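Local structure of probable ribosomal RNA small subunit methyltransferase (Thermus thermophilus, 3DMH) at residues H35-E43 / N53-L63; A215-R226 / Q358-F369. The protein transfers a methyl group from S-adenosylmethionine to the N2 atom of a guanosine in 16S ribosomal RNA of the small subunit. All blocks are in the same frame, centred on the assembly; numbering follows the deposited sequence.

Contact 1. Residues H35-E43 / N53-L63; sequences HDLLQKTVE and NPGVGWGSLPL
Gln39 and Gly59 bring the two backbones together, their CA atoms 4.3 Å apart, where the last turns of the helix in 35-43 lie against the turn-rich loop 53-63. A side chain at Gly59 would come hard against Leu38 CD1; without one the chains close up: Gly59 CA donates a CH...O contact to His35 O, and its own O receives one from Gln39 CA. Beside it, the Gln39 side chain lies flat on the Trp58 indole. With CG anti to the backbone N (chi1 -174°), Gln39 CG sits over the six-membered ring of Trp58, 3.6 Å from its centroid; the bend at chi2 then lays the amide along the indole, at 13° to its plane. At the indole's edge, Asp36 OD1 is 3.1 Å from Trp58 NE1, the carboxylate turned almost perpendicular to the ring. One water ties this corner together, donating to Asp36 O and accepting from Gln39 NE2 and Trp58 NE1. Were Trp58 an alanine, the Gln39 amide would probably lose its stacking surface and be freer to turn, and the water would lose one of its donors. Farther along, Val42 CG2 packs 3.7 Å from Pro62 CG, and Leu63 CD2 reaches the Glu43 backbone. At the other end His35 CE1 meets Asn53 O at the ring edge, 3.4 Å away. Helix 33-41 also packs on the sheet: Leu38 reaches strands 102-108, 133-140 and 168-174, while Leu37, directed away from the loop, touches strands 159-165 and 168-174.

Contact 2. Residues A215-R226 / Q358-F369; sequences ASLLLLEALQER and QTLKVAEYKVLF. With GMP (guanosine), chain E; SAM (S-adenosylmethionine), chain D.
The guanosine pocket borders this contact, where Ala215 on helix 214-227 meets Tyr365 from the turn between two antiparallel strands. Ala215 CB sits over the centre of the Tyr365 ring, 3.6 Å from its centroid, and also lies 3.5 Å from N2 of the guanosine, the amine that is methylated. The ring turns its edge to the nucleoside. One residue on, Ser216 OG donates to the carboxylate atom O of S-adenosylmethionine (OG to O 2.6 Å), so one helix end borders both ligands. Next along the helix the packing is aliphatic: Leu218 CG meets Val367 CG2, and Ala222 CB touches both Val367 CG1 and Lys361 CG. A classic beta bulge sets Leu360 and Lys361 both opposite Val367. Lys361, bent at chi2 (-79°), runs past Ala222 to a salt bridge, NZ to Glu225 OE1 (2.8 Å), while a water joins its NZ to Glu221 OE1. At the far end the Arg226 guanidinium lies over the Phe369 face in a cation-pi contact, CZ 4.0 Å from the ring centroid, and NH1 bonds Gln358 OE1 from above the carbonyl plane. The helix lies on the antiparallel strands 358-362 and 366-371 that close a 3-2-1-4-5-7-6 sheet, the strand order that marks the Rossmann-like class I methyltransferase fold.

Overall arrangement
Contacts 1 and 2 lie on opposite sides of the chain's centre, their centres about 42 Å apart, and share no helix or strand. Each sits beside or within a different seven-stranded sheet of the same 3-2-1-4-5-7-6 order, consistent with two methyltransferase-like halves in the chain. Their places differ: contact 1 pairs a helix with the loop after the first strand of its sheet, whereas contact 2 pairs a helix with the last two strands of its own. Contact 1 is mostly buried and relies on close backbone approach, amide stacking and a shared water. Contact 2 grades from the buried ligand pocket through aliphatic packing to charged groups at the surface; contact 1 lies away from the annotated sites.

Contact 1. Residues H35-E43 / N53-L63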
loop_
_atom_site.group_PDB
_atom_site.type_symbol
_atom_site.label_atom_id
_atom_site.label_comp_id
_atom_site.label_asym_id
_atom_site.label_seq_id
_atom_site.Cartn_x
_atom_site.Cartn_y
_atom_site.Cartn_z
ATOM N N HIS A 35 8.822 -13.808 -4.477
ATOM C CA HIS A 35 10.030 -13.067 -4.831
ATOM C C HIS A 35 11.291 -13.952 -4.756
ATOM O O HIS A 35 12.199 -13.817 -5.578
ATOM C CB HIS A 35 10.194 -11.797 -3.971
ATOM C CG HIS A 35 9.081 -10.793 -4.113
ATOM N ND1 HIS A 35 9.211 -9.640 -4.859
ATOM C CD2 HIS A 35 7.835 -10.751 -3.578
ATOM C CE1 HIS A 35 8.093 -8.942 -4.790
ATOM N NE2 HIS A 35 7.244 -9.586 -4.014
ATOM N N ASP A 36 11.345 -14.874 -3.787
ATOM C CA ASP A 36 12.498 -15.779 -3.651
ATOM C C ASP A 36 12.644 -16.694 -4.864
ATOM O O ASP A 36 13.745 -16.946 -5.326
ATOM C CB ASP A 36 12.405 -16.640 -2.379
ATOM C CG ASP A 36 12.736 -15.859 -1.121
ATOM O OD1 ASP A 36 13.219 -14.713 -1.254
ATOM O OD2 ASP A 36 12.495 -16.377 -0.010
ATOM N N LEU A 37 11.520 -17.167 -5.379
ATOM C CA LEU A 37 11.571 -18.067 -6.533
ATOM C C LEU A 37 12.002 -17.279 -7.771
ATOM O O LEU A 37 12.782 -17.777 -8.587
ATOM C CB LEU A 37 10.240 -18.770 -6.751
ATOM C CG LEU A 37 10.289 -20.026 -7.639
ATOM C CD1 LEU A 37 11.188 -21.097 -7.020
ATOM C CD2 LEU A 37 8.884 -20.544 -7.816
ATOM N N LEU A 38 11.511 -16.046 -7.910
ATOM C CA LEU A 38 12.027 -15.178 -8.977
ATOM C C LEU A 38 13.538 -15.002 -8.928
ATOM O O LEU A 38 14.215 -15.089 -9.956
ATOM C CB LEU A 38 11.397 -13.787 -8.891
ATOM C CG LEU A 38 10.093 -13.542 -9.614
ATOM C CD1 LEU A 38 9.638 -12.137 -9.260
ATOM C CD2 LEU A 38 10.264 -13.697 -11.150
ATOM N N GLN A 39 14.074 -14.707 -7.743
ATOM C CA GLN A 39 15.493 -14.403 -7.627
ATOM C C GLN A 39 16.333 -15.615 -8.059
ATOM O O GLN A 39 17.417 -15.457 -8.624
ATOM C CB GLN A 39 15.841 -13.946 -6.199
ATOM C CG GLN A 39 17.286 -13.472 -6.008
ATOM C CD GLN A 39 18.303 -14.608 -5.789
ATOM O OE1 GLN A 39 19.501 -14.428 -6.019
ATOM N NE2 GLN A 39 17.826 -15.774 -5.359
ATOM N N LYS A 40 15.822 -16.819 -7.797
ATOM C CA LYS A 40 16.491 -18.053 -8.237
ATOM C C LYS A 40 16.372 -18.342 -9.728
ATOM O O LYS A 40 17.066 -19.224 -10.233
ATOM C CB LYS A 40 15.966 -19.266 -7.455
ATOM C CG LYS A 40 16.323 -19.224 -6.000
ATOM C CD LYS A 40 15.704 -20.376 -5.265
ATOM C CE LYS A 40 16.211 -20.423 -3.836
ATOM N NZ LYS A 40 15.955 -21.769 -3.244
ATOM N N THR A 41 15.512 -17.600 -10.425
ATOM C CA THR A 41 15.092 -17.951 -11.794
ATOM C C THR A 41 15.502 -16.927 -12.851
ATOM O O THR A 41 15.911 -17.302 -13.965
ATOM C CB THR A 41 13.561 -18.189 -11.862
ATOM O OG1 THR A 41 13.184 -19.162 -10.880
ATOM C CG2 THR A 41 13.121 -18.690 -13.243
ATOM N N VAL A 42 15.375 -15.640 -12.524
ATOM C CA VAL A 42 15.535 -14.612 -13.564
ATOM C C VAL A 42 16.946 -14.582 -14.167
ATOM O O VAL A 42 17.951 -14.643 -13.445
ATOM C CB VAL A 42 15.165 -13.214 -13.063
ATOM C CG1 VAL A 42 13.708 -13.174 -12.662
ATOM C CG2 VAL A 42 16.034 -12.840 -11.888
ATOM N N GLU A 43 16.989 -14.485 -15.496
ATOM C CA GLU A 43 18.227 -14.397 -16.269
ATOM C C GLU A 43 18.131 -13.193 -17.201
ATOM O O GLU A 43 17.039 -12.868 -17.670
ATOM C CB GLU A 43 18.398 -15.648 -17.145
ATOM C CG GLU A 43 18.201 -16.973 -16.426
ATOM C CD GLU A 43 19.492 -17.565 -15.933
ATOM O OE1 GLU A 43 20.561 -17.162 -16.446
ATOM O OE2 GLU A 43 19.441 -18.444 -15.042
ATOM N N ASN A 53 6.814 -4.706 -9.764
ATOM C CA ASN A 53 6.360 -4.916 -8.380
ATOM C C ASN A 53 7.557 -5.318 -7.542
ATOM O O ASN A 53 7.625 -6.455 -7.062
ATOM C CB ASN A 53 5.252 -5.979 -8.312
ATOM C CG ASN A 53 4.721 -6.192 -6.890
ATOM O OD1 ASN A 53 4.809 -5.298 -6.031
ATOM N ND2 ASN A 53 4.191 -7.377 -6.626
ATOM N N PRO A 54 8.538 -4.413 -7.428
ATOM C CA PRO A 54 9.834 -4.871 -6.879
ATOM C C PRO A 54 9.876 -5.142 -5.389
ATOM O O PRO A 54 10.672 -5.978 -4.968
ATOM C CB PRO A 54 10.791 -3.722 -7.197
ATOM C CG PRO A 54 9.900 -2.512 -7.281
ATOM C CD PRO A 54 8.580 -3.001 -7.863
ATOM N N GLY A 55 9.062 -4.456 -4.597
ATOM C CA GLY A 55 9.271 -4.505 -3.129
ATOM C C GLY A 55 10.692 -4.058 -2.835
ATOM O O GLY A 55 11.172 -3.081 -3.389
ATOM N N VAL A 56 11.376 -4.794 -1.954
ATOM C CA VAL A 56 12.771 -4.455 -1.608
ATOM C C VAL A 56 13.769 -4.789 -2.736
ATOM O O VAL A 56 14.970 -4.467 -2.642
ATOM C CB VAL A 56 13.225 -5.073 -0.248
ATOM C CG1 VAL A 56 12.348 -4.548 0.903
ATOM C CG2 VAL A 56 13.172 -6.570 -0.330
ATOM N N GLY A 57 13.284 -5.415 -3.815
ATOM C CA GLY A 57 14.112 -5.608 -5.023
ATOM C C GLY A 57 14.876 -6.914 -5.160
ATOM O O GLY A 57 15.760 -7.035 -6.010
ATOM N N TRP A 58 14.537 -7.882 -4.311
ATOM C CA TRP A 58 15.204 -9.191 -4.355
ATOM C C TRP A 58 14.919 -9.993 -5.617
ATOM O O TRP A 58 15.816 -10.589 -6.193
ATOM C CB TRP A 58 14.823 -9.982 -3.111
ATOM C CG TRP A 58 15.488 -11.338 -2.960
ATOM C CD1 TRP A 58 14.852 -12.533 -2.811
ATOM C CD2 TRP A 58 16.902 -11.623 -2.886
ATOM N NE1 TRP A 58 15.767 -13.550 -2.665
ATOM C CE2 TRP A 58 17.031 -13.025 -2.703
ATOM C CE3 TRP A 58 18.062 -10.838 -2.964
ATOM C CZ2 TRP A 58 18.270 -13.662 -2.602
ATOM C CZ3 TRP A 58 19.298 -11.474 -2.867
ATOM C CH2 TRP A 58 19.391 -12.878 -2.686
ATOM N N GLY A 59 13.662 -9.984 -6.055
ATOM C CA GLY A 59 13.251 -10.816 -7.193
ATOM C C GLY A 59 13.995 -10.553 -8.495
ATOM O O GLY A 59 14.320 -11.508 -9.228
ATOM N N SER A 60 14.280 -9.286 -8.794
ATOM C CA SER A 60 14.951 -8.953 -10.042
ATOM C C SER A 60 16.413 -8.591 -9.811
ATOM O O SER A 60 17.103 -8.208 -10.745
ATOM C CB SER A 60 14.236 -7.796 -10.762
ATOM O OG SER A 60 14.153 -6.649 -9.930
ATOM N N LEU A 61 16.893 -8.764 -8.570
ATOM C CA LEU A 61 18.285 -8.362 -8.257
ATOM C C LEU A 61 19.359 -9.016 -9.137
ATOM O O LEU A 61 20.373 -8.375 -9.431
ATOM C CB LEU A 61 18.615 -8.555 -6.781
ATOM C CG LEU A 61 19.850 -7.800 -6.261
ATOM C CD1 LEU A 61 19.706 -6.288 -6.418
ATOM C CD2 LEU A 61 20.033 -8.135 -4.795
ATOM N N PRO A 62 19.158 -10.282 -9.551
ATOM C CA PRO A 62 20.183 -10.893 -10.426
ATOM C C PRO A 62 20.455 -10.132 -11.722
ATOM O O PRO A 62 21.522 -10.313 -12.325
ATOM C CB PRO A 62 19.618 -12.297 -10.713
ATOM C CG PRO A 62 18.796 -12.601 -9.487
ATOM C CD PRO A 62 18.119 -11.267 -9.176
ATOM N N LEU A 63 19.504 -9.293 -12.161
ATOM C CA LEU A 63 19.660 -8.522 -13.399
ATOM C C LEU A 63 20.520 -7.268 -13.214
ATOM O O LEU A 63 21.039 -6.727 -14.180
ATOM C CB LEU A 63 18.281 -8.114 -13.949
ATOM C CG LEU A 63 17.271 -9.254 -14.126
ATOM C CD1 LEU A 63 15.931 -8.701 -14.622
ATOM C CD2 LEU A 63 17.769 -10.355 -15.098
HETATM O O HOH W 1 15.806 -16.501 -3.530
#

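Contact 2. Residues A215-R226 / Q358-F369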
loop_
_atom_site.group_PDB
_atom_site.type_symbol
_atom_site.label_atom_id
_atom_site.label_comp_id
_atom_site.label_asym_id
_atom_site.label_seq_id
_atom_site.Cartn_x
_atom_site.Cartn_y
_atom_site.Cartn_z
ATOM N N ALA A 215 -16.180 -0.393 9.492
ATOM C CA ALA A 215 -15.329 -0.022 10.622
ATOM C C ALA A 215 -15.035 1.479 10.627
ATOM O O ALA A 215 -15.008 2.121 11.691
ATOM C CB ALA A 215 -14.017 -0.824 10.599
ATOM N N SER A 216 -14.780 2.024 9.437
ATOM C CA SER A 216 -14.524 3.458 9.280
ATOM C C SER A 216 -15.761 4.280 9.673
ATOM O O SER A 216 -15.646 5.292 10.378
ATOM C CB SER A 216 -14.110 3.756 7.839
ATOM O OG SER A 216 -12.980 2.988 7.458
ATOM N N LEU A 217 -16.940 3.836 9.231
ATOM C CA LEU A 217 -18.205 4.470 9.644
ATOM C C LEU A 217 -18.344 4.453 11.163
ATOM O O LEU A 217 -18.729 5.449 11.761
ATOM C CB LEU A 217 -19.419 3.783 9.004
ATOM C CG LEU A 217 -19.542 3.931 7.490
ATOM C CD1 LEU A 217 -20.715 3.112 6.976
ATOM C CD2 LEU A 217 -19.710 5.407 7.110
ATOM N N LEU A 218 -18.023 3.323 11.784
ATOM C CA LEU A 218 -18.128 3.189 13.244
ATOM C C LEU A 218 -17.196 4.142 13.998
ATOM O O LEU A 218 -17.584 4.731 15.015
ATOM C CB LEU A 218 -17.841 1.751 13.664
ATOM C CG LEU A 218 -18.269 1.378 15.084
ATOM C CD1 LEU A 218 -19.810 1.421 15.240
ATOM C CD2 LEU A 218 -17.704 0.007 15.465
ATOM N N LEU A 219 -15.970 4.297 13.494
ATOM C CA LEU A 219 -15.024 5.235 14.087
ATOM C C LEU A 219 -15.589 6.651 14.019
ATOM O O LEU A 219 -15.573 7.363 15.014
ATOM C CB LEU A 219 -13.663 5.176 13.367
ATOM C CG LEU A 219 -12.570 6.024 14.026
ATOM C CD1 LEU A 219 -11.205 5.358 13.797
ATOM C CD2 LEU A 219 -12.555 7.488 13.549
ATOM N N LEU A 220 -16.114 7.036 12.856
ATOM C CA LEU A 220 -16.658 8.393 12.662
ATOM C C LEU A 220 -17.872 8.651 13.545
ATOM O O LEU A 220 -18.007 9.737 14.110
ATOM C CB LEU A 220 -16.973 8.663 11.186
ATOM C CG LEU A 220 -15.769 8.787 10.238
ATOM C CD1 LEU A 220 -16.252 8.913 8.790
ATOM C CD2 LEU A 220 -14.906 9.983 10.624
ATOM N N GLU A 221 -18.736 7.646 13.682
ATOM C CA GLU A 221 -19.884 7.741 14.590
ATOM C C GLU A 221 -19.424 7.941 16.032
ATOM O O GLU A 221 -19.940 8.821 16.727
ATOM C CB GLU A 221 -20.784 6.518 14.444
ATOM C CG GLU A 221 -21.454 6.453 13.081
ATOM C CD GLU A 221 -22.087 5.103 12.778
ATOM O OE1 GLU A 221 -21.712 4.094 13.418
ATOM O OE2 GLU A 221 -22.950 5.055 11.878
ATOM N N ALA A 222 -18.438 7.155 16.464
ATOM C CA ALA A 222 -17.904 7.255 17.822
ATOM C C ALA A 222 -17.265 8.627 18.040
ATOM O O ALA A 222 -17.439 9.243 19.095
ATOM C CB ALA A 222 -16.886 6.156 18.084
ATOM N N LEU A 223 -16.539 9.088 17.022
ATOM C CA LEU A 223 -15.869 10.381 17.054
ATOM C C LEU A 223 -16.866 11.516 17.193
ATOM O O LEU A 223 -16.726 12.356 18.084
ATOM C CB LEU A 223 -14.996 10.571 15.798
ATOM C CG LEU A 223 -14.122 11.830 15.715
ATOM C CD1 LEU A 223 -12.849 11.522 14.948
ATOM C CD2 LEU A 223 -14.867 13.002 15.072
ATOM N N GLN A 224 -17.885 11.528 16.333
ATOM C CA GLN A 224 -18.884 12.595 16.385
ATOM C C GLN A 224 -19.672 12.583 17.699
ATOM O O GLN A 224 -20.013 13.641 18.230
ATOM C CB GLN A 224 -19.835 12.569 15.187
ATOM C CG GLN A 224 -20.875 13.702 15.255
ATOM C CD GLN A 224 -21.528 14.042 13.933
ATOM O OE1 GLN A 224 -22.697 13.725 13.707
ATOM N NE2 GLN A 224 -20.787 14.712 13.059
ATOM N N GLU A 225 -19.945 11.394 18.230
ATOM C CA GLU A 225 -20.678 11.289 19.501
ATOM C C GLU A 225 -19.841 11.830 20.657
ATOM O O GLU A 225 -20.364 12.499 21.555
ATOM C CB GLU A 225 -21.093 9.844 19.786
ATOM C CG GLU A 225 -22.222 9.339 18.899
ATOM C CD GLU A 225 -22.487 7.850 19.046
ATOM O OE1 GLU A 225 -21.763 7.167 19.807
ATOM O OE2 GLU A 225 -23.435 7.362 18.392
ATOM N N ARG A 226 -18.544 11.541 20.620
ATOM C CA ARG A 226 -17.611 11.951 21.661
ATOM C C ARG A 226 -17.314 13.452 21.616
ATOM O O ARG A 226 -17.361 14.126 22.652
ATOM C CB ARG A 226 -16.318 11.135 21.530
ATOM C CG ARG A 226 -15.175 11.545 22.450
ATOM C CD ARG A 226 -15.156 10.725 23.714
ATOM N NE ARG A 226 -14.232 11.278 24.700
ATOM C CZ ARG A 226 -13.985 10.734 25.888
ATOM N NH1 ARG A 226 -14.584 9.601 26.243
ATOM N NH2 ARG A 226 -13.133 11.321 26.721
ATOM N N GLN A 358 -10.113 4.012 26.546
ATOM C CA GLN A 358 -11.532 3.717 26.689
ATOM C C GLN A 358 -12.003 2.949 25.460
ATOM O O GLN A 358 -11.393 3.051 24.391
ATOM C CB GLN A 358 -12.335 5.010 26.849
ATOM C CG GLN A 358 -11.879 5.869 28.035
ATOM C CD GLN A 358 -12.702 7.125 28.199
ATOM O OE1 GLN A 358 -13.931 7.080 28.193
ATOM N NE2 GLN A 358 -12.027 8.258 28.356
ATOM N N THR A 359 -13.057 2.160 25.637
ATOM C CA THR A 359 -13.691 1.437 24.551
ATOM C C THR A 359 -15.019 2.110 24.269
ATOM O O THR A 359 -15.961 2.022 25.074
ATOM C CB THR A 359 -13.911 -0.050 24.896
ATOM O OG1 THR A 359 -12.664 -0.632 25.299
ATOM C CG2 THR A 359 -14.474 -0.808 23.697
ATOM N N LEU A 360 -15.089 2.801 23.138
ATOM C CA LEU A 360 -16.279 3.591 22.810
ATOM C C LEU A 360 -17.356 2.775 22.109
ATOM O O LEU A 360 -18.540 3.091 22.201
ATOM C CB LEU A 360 -15.901 4.803 21.947
ATOM C CG LEU A 360 -14.743 5.686 22.434
ATOM C CD1 LEU A 360 -14.526 6.845 21.493
ATOM C CD2 LEU A 360 -14.997 6.203 23.852
ATOM N N LYS A 361 -16.934 1.734 21.395
ATOM C CA LYS A 361 -17.846 0.853 20.676
ATOM C C LYS A 361 -17.259 -0.547 20.698
ATOM O O LYS A 361 -16.043 -0.704 20.558
ATOM C CB LYS A 361 -17.988 1.278 19.207
ATOM C CG LYS A 361 -18.464 2.707 18.947
ATOM C CD LYS A 361 -19.967 2.846 19.110
ATOM C CE LYS A 361 -20.383 4.301 19.006
ATOM N NZ LYS A 361 -21.852 4.441 19.129
ATOM N N VAL A 362 -18.109 -1.560 20.874
ATOM C CA VAL A 362 -17.701 -2.923 20.537
ATOM C C VAL A 362 -18.867 -3.784 20.042
ATOM O O VAL A 362 -19.773 -4.168 20.800
ATOM C CB VAL A 362 -16.828 -3.610 21.636
ATOM C CG1 VAL A 362 -17.630 -3.923 22.888
ATOM C CG2 VAL A 362 -16.104 -4.861 21.063
ATOM N N ALA A 363 -18.848 -4.042 18.741
ATOM C CA ALA A 363 -19.802 -4.950 18.124
ATOM C C ALA A 363 -19.093 -5.679 16.987
ATOM O O ALA A 363 -18.263 -6.545 17.250
ATOM C CB ALA A 363 -21.046 -4.201 17.641
ATOM N N GLU A 364 -19.389 -5.341 15.733
ATOM C CA GLU A 364 -18.690 -5.993 14.631
ATOM C C GLU A 364 -17.222 -5.580 14.670
ATOM O O GLU A 364 -16.338 -6.361 14.319
ATOM C CB GLU A 364 -19.302 -5.666 13.265
ATOM C CG GLU A 364 -18.816 -6.629 12.161
ATOM C CD GLU A 364 -19.450 -6.405 10.783
ATOM O OE1 GLU A 364 -19.813 -5.250 10.437
ATOM O OE2 GLU A 364 -19.561 -7.404 10.033
ATOM N N TYR A 365 -16.990 -4.345 15.110
ATOM C CA TYR A 365 -15.645 -3.817 15.338
ATOM C C TYR A 365 -15.598 -3.123 16.687
ATOM O O TYR A 365 -16.637 -2.868 17.313
ATOM C CB TYR A 365 -15.245 -2.815 14.246
ATOM C CG TYR A 365 -15.469 -3.356 12.868
ATOM C CD1 TYR A 365 -14.467 -4.072 12.207
ATOM C CD2 TYR A 365 -16.696 -3.188 12.236
ATOM C CE1 TYR A 365 -14.702 -4.604 10.941
ATOM C CE2 TYR A 365 -16.930 -3.700 10.985
ATOM C CZ TYR A 365 -15.940 -4.406 10.345
ATOM O OH TYR A 365 -16.197 -4.893 9.094
ATOM N N LYS A 366 -14.389 -2.847 17.153
ATOM C CA LYS A 366 -14.222 -2.019 18.339
ATOM C C LYS A 366 -13.525 -0.705 18.028
ATOM O O LYS A 366 -12.602 -0.652 17.211
ATOM C CB LYS A 366 -13.516 -2.774 19.478
ATOM C CG LYS A 366 -12.082 -3.115 19.243
ATOM C CD LYS A 366 -11.535 -3.886 20.420
ATOM C CE LYS A 366 -10.137 -4.390 20.106
ATOM N NZ LYS A 366 -9.765 -5.526 20.997
ATOM N N VAL A 367 -14.015 0.350 18.670
ATOM C CA VAL A 367 -13.389 1.658 18.599
ATOM C C VAL A 367 -12.766 1.944 19.951
ATOM O O VAL A 367 -13.457 2.007 20.987
ATOM C CB VAL A 367 -14.386 2.772 18.210
ATOM C CG1 VAL A 367 -13.673 4.116 18.132
ATOM C CG2 VAL A 367 -15.072 2.445 16.879
ATOM N N LEU A 368 -11.444 2.083 19.935
ATOM C CA LEU A 368 -10.699 2.451 21.126
ATOM C C LEU A 368 -10.335 3.927 21.078
ATOM O O LEU A 368 -10.197 4.512 19.996
ATOM C CB LEU A 368 -9.445 1.584 21.270
ATOM C CG LEU A 368 -9.692 0.070 21.369
ATOM C CD1 LEU A 368 -8.374 -0.677 21.471
ATOM C CD2 LEU A 368 -10.598 -0.302 22.533
ATOM N N PHE A 369 -10.176 4.507 22.267
ATOM C CA PHE A 369 -9.921 5.932 22.423
ATOM C C PHE A 369 -8.838 6.129 23.466
ATOM O O PHE A 369 -8.761 5.383 24.445
ATOM C CB PHE A 369 -11.221 6.626 22.870
ATOM C CG PHE A 369 -11.047 8.070 23.303
ATOM C CD1 PHE A 369 -11.164 9.107 22.385
ATOM C CD2 PHE A 369 -10.800 8.384 24.644
ATOM C CE1 PHE A 369 -11.012 10.445 22.783
ATOM C CE2 PHE A 369 -10.653 9.722 25.059
ATOM C CZ PHE A 369 -10.759 10.753 24.126
HETATM C "C4'" GMP E . -15.143 -8.143 8.050
HETATM O "O4'" GMP E . -14.213 -7.323 8.770
HETATM C "C3'" GMP E . -14.356 -8.788 6.920
HETATM O "O3'" GMP E . -14.577 -8.004 5.740
HETATM C "C2'" GMP E . -12.909 -8.652 7.358
HETATM O "O2'" GMP E . -12.026 -8.569 6.239
HETATM C "C1'" GMP E . -12.933 -7.345 8.131
HETATM N N9 GMP E . -11.914 -7.204 9.193
HETATM C C8 GMP E . -11.361 -8.162 9.956
HETATM N N7 GMP E . -10.476 -7.638 10.843
HETATM C C5 GMP E . -10.472 -6.298 10.665
HETATM C C6 GMP E . -9.772 -5.128 11.257
HETATM O O6 GMP E . -8.951 -5.272 12.185
HETATM N N1 GMP E . -10.058 -3.911 10.756
HETATM C C2 GMP E . -10.946 -3.715 9.750
HETATM N N2 GMP E . -11.200 -2.472 9.277
HETATM N N3 GMP E . -11.622 -4.742 9.163
HETATM C C4 GMP E . -11.426 -6.018 9.577
HETATM N N SAM D . -8.424 5.026 6.287
HETATM C CA SAM D . -8.955 4.225 5.130
HETATM C C SAM D . -10.362 3.770 5.453
HETATM O O SAM D . -10.721 3.902 6.632
HETATM O OXT SAM D . -11.067 3.266 4.563
HETATM C CB SAM D . -8.093 2.989 4.865
HETATM C CG SAM D . -7.969 2.001 6.027
HETATM S SD SAM D . -7.023 0.521 5.545
HETATM C CE SAM D . -7.596 -0.692 6.770
HETATM C "C5'" SAM D . -5.330 0.806 6.139
HETATM C "C4'" SAM D . -4.551 1.748 5.235
HETATM O "O4'" SAM D . -3.233 1.776 5.778
HETATM C "C3'" SAM D . -4.451 1.308 3.768
HETATM O "O3'" SAM D . -4.897 2.325 2.881
HETATM C "C2'" SAM D . -2.963 0.984 3.601
HETATM O "O2'" SAM D . -2.444 1.173 2.298
HETATM C "C1'" SAM D . -2.384 1.922 4.657
HETATM N N9 SAM D . -1.021 1.566 5.004
HETATM C C8 SAM D . -0.422 0.308 5.028
HETATM N N7 SAM D . 0.862 0.438 5.441
HETATM C C5 SAM D . 1.092 1.779 5.663
HETATM C C6 SAM D . 2.219 2.514 6.050
HETATM N N6 SAM D . 3.397 1.916 6.272
HETATM N N1 SAM D . 2.084 3.876 6.180
HETATM C C2 SAM D . 0.892 4.516 5.925
HETATM N N3 SAM D . -0.228 3.819 5.483
HETATM C C4 SAM D . -0.101 2.477 5.379
HETATM O O HOH W 2 -22.282 4.204 16.188
#